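Long-range contact in DUF269-containing protein (Cyanothece sp. ATCC 51142, PDB 3NJ2), which is of unknown function but, as a member of the DUF269 family, is associated with nitrogen fixation in this cyanobacterium: residues 30-35 with 57-62. Residues are numbered along the deposited sequence; the frame is centred on the assembly and turned at random.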
loop_
_atom_site.group_PDB
_atom_site.type_symbol
_atom_site.label_atom_id
_atom_site.label_comp_id
_atom_site.label_asym_id
_atom_site.label_seq_id
_atom_site.Cartn_x
_atom_site.Cartn_y
_atom_site.Cartn_z
ATOM N N LEU B 30 13.099 -28.370 -8.778
ATOM C CA LEU B 30 13.162 -26.892 -8.670
ATOM C C LEU B 30 12.289 -26.431 -7.528
ATOM O O LEU B 30 12.675 -25.574 -6.728
ATOM C CB LEU B 30 12.772 -26.268 -10.066
ATOM C CG LEU B 30 12.840 -24.752 -10.053
ATOM C CD1 LEU B 30 14.255 -24.220 -9.749
ATOM C CD2 LEU B 30 12.359 -24.312 -11.428
ATOM N N VAL B 31 11.080 -26.997 -7.408
ATOM C CA VAL B 31 10.155 -26.500 -6.398
ATOM C C VAL B 31 10.690 -26.811 -5.018
ATOM O O VAL B 31 10.577 -26.026 -4.130
ATOM C CB VAL B 31 8.724 -27.095 -6.591
ATOM C CG1 VAL B 31 7.855 -26.812 -5.378
ATOM C CG2 VAL B 31 8.125 -26.461 -7.874
ATOM N N GLU B 32 11.290 -27.993 -4.872
ATOM C CA GLU B 32 11.704 -28.421 -3.520
ATOM C C GLU B 32 13.095 -27.834 -3.116
ATOM O O GLU B 32 13.372 -27.743 -1.904
ATOM C CB GLU B 32 11.808 -29.976 -3.474
ATOM C CG GLU B 32 10.502 -30.700 -3.745
ATOM C CD GLU B 32 9.474 -30.506 -2.664
ATOM O OE1 GLU B 32 9.850 -30.229 -1.502
ATOM O OE2 GLU B 32 8.257 -30.622 -3.002
ATOM N N GLN B 33 13.926 -27.498 -4.098
ATOM C CA GLN B 33 15.289 -26.967 -3.864
ATOM C C GLN B 33 15.350 -25.421 -3.770
ATOM O O GLN B 33 16.077 -24.856 -2.990
ATOM C CB GLN B 33 16.228 -27.363 -4.977
ATOM C CG GLN B 33 16.741 -28.845 -4.941
ATOM C CD GLN B 33 17.908 -29.005 -5.909
ATOM O OE1 GLN B 33 17.764 -28.789 -7.082
ATOM N NE2 GLN B 33 19.074 -29.320 -5.387
ATOM N N SER B 34 14.597 -24.759 -4.636
ATOM C CA SER B 34 14.684 -23.307 -4.614
ATOM C C SER B 34 14.312 -22.619 -3.334
ATOM O O SER B 34 13.234 -22.822 -2.845
ATOM C CB SER B 34 13.779 -22.761 -5.727
ATOM O OG SER B 34 13.619 -21.337 -5.560
ATOM N N PRO B 35 15.187 -21.763 -2.743
ATOM C CA PRO B 35 14.760 -21.098 -1.493
ATOM C C PRO B 35 13.545 -20.175 -1.756
ATOM O O PRO B 35 12.732 -20.052 -0.906
ATOM C CB PRO B 35 16.003 -20.298 -1.079
ATOM C CG PRO B 35 17.112 -21.169 -1.597
ATOM C CD PRO B 35 16.662 -21.663 -2.964
ATOM N N THR B 57 0.903 -31.858 -2.546
ATOM C CA THR B 57 2.297 -31.487 -2.692
ATOM C C THR B 57 2.561 -30.024 -2.855
ATOM O O THR B 57 1.680 -29.276 -3.336
ATOM C CB THR B 57 2.995 -32.207 -3.836
ATOM O OG1 THR B 57 2.440 -31.920 -5.080
ATOM C CG2 THR B 57 2.827 -33.699 -3.682
ATOM N N ASP B 58 3.803 -29.664 -2.589
ATOM C CA ASP B 58 4.235 -28.289 -2.900
ATOM C C ASP B 58 3.978 -27.908 -4.338
ATOM O O ASP B 58 3.644 -26.774 -4.565
ATOM C CB ASP B 58 5.722 -28.094 -2.542
ATOM C CG ASP B 58 6.026 -28.264 -1.056
ATOM O OD1 ASP B 58 5.166 -28.297 -0.104
ATOM O OD2 ASP B 58 7.284 -28.265 -0.804
ATOM N N GLU B 59 4.203 -28.806 -5.279
ATOM C CA GLU B 59 4.096 -28.506 -6.705
ATOM C C GLU B 59 2.661 -28.114 -6.993
ATOM O O GLU B 59 2.354 -27.163 -7.783
ATOM C CB GLU B 59 4.473 -29.800 -7.487
ATOM C CG GLU B 59 5.976 -30.030 -7.422
ATOM C CD GLU B 59 6.553 -30.666 -6.107
ATOM O OE1 GLU B 59 5.852 -31.277 -5.286
ATOM O OE2 GLU B 59 7.793 -30.587 -5.905
ATOM N N LEU B 60 1.718 -28.844 -6.421
ATOM C CA LEU B 60 0.320 -28.539 -6.686
ATOM C C LEU B 60 -0.081 -27.188 -6.093
ATOM O O LEU B 60 -0.896 -26.389 -6.693
ATOM C CB LEU B 60 -0.577 -29.625 -6.102
ATOM C CG LEU B 60 -1.985 -29.642 -6.627
ATOM C CD1 LEU B 60 -2.140 -29.516 -8.183
ATOM C CD2 LEU B 60 -2.752 -30.924 -6.072
ATOM N N VAL B 61 0.450 -26.899 -4.920
ATOM C CA VAL B 61 0.160 -25.672 -4.197
ATOM C C VAL B 61 0.569 -24.413 -4.975
ATOM O O VAL B 61 -0.240 -23.425 -4.993
ATOM C CB VAL B 61 0.677 -25.757 -2.731
ATOM C CG1 VAL B 61 0.637 -24.364 -2.065
ATOM C CG2 VAL B 61 -0.198 -26.788 -1.960
ATOM N N ILE B 62 1.669 -24.523 -5.714
ATOM C CA ILE B 62 2.241 -23.357 -6.397
ATOM C C ILE B 62 1.725 -23.340 -7.864
ATOM O O ILE B 62 1.984 -22.371 -8.554
ATOM C CB ILE B 62 3.738 -23.436 -6.601
ATOM C CG1 ILE B 62 4.539 -23.882 -5.410
ATOM C CG2 ILE B 62 4.290 -22.050 -6.976
ATOM C CD1 ILE B 62 6.070 -23.565 -5.726
HETATM O O HOH W 1 5.607 -31.661 -1.487
#
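Val31 and Ile62 meet tip to tip where helix 24-33 packs against the short helix 58-62, with Val31 CG1 3.7 Å from Ile62 CD1. Val31 CG1 also rests 3.8 Å from Asp58 CB, and Val31 CB touches Glu59 OE2. Because Val31 holds CG1 anti to its own N (chi1 168°), that branch touches both Asp58 and Ile62, one helical turn apart.

Beside this apolar patch three carboxylates converge from the two helices. Glu32 bends at chi2 (-68°), bringing its OE2 to 2.9 Å from Glu59 OE2. Glu32 OE1 lies 3.3 Å from Asp58 OD2. The Glu32 and Asp58 carboxylates lie nearly parallel, their planes 18° apart. No direct hydrogen bond joins the two segments; a water bridges them instead: it donates to Glu32 OE2 and accepts from Asp58 N, 2.9 Å from the water oxygen, in the first turn of helix 58-62. Thr57 OG1 caps that turn through a weak bond from Leu60 N.

Helix 35-46 supplies the second shell. Arg45 forms a salt bridge with Asp58 OD1, while Gln38 NE2 bonds both Asp58 OD2 and Val31 O, tying the two helices together through one amide.

An O-to-O approach as close as that of Glu32 and Glu59 is unfavourable if both are charged, so one of the two may be protonated, its pKa probably raised, whereas Arg45 should favour a charged Asp58.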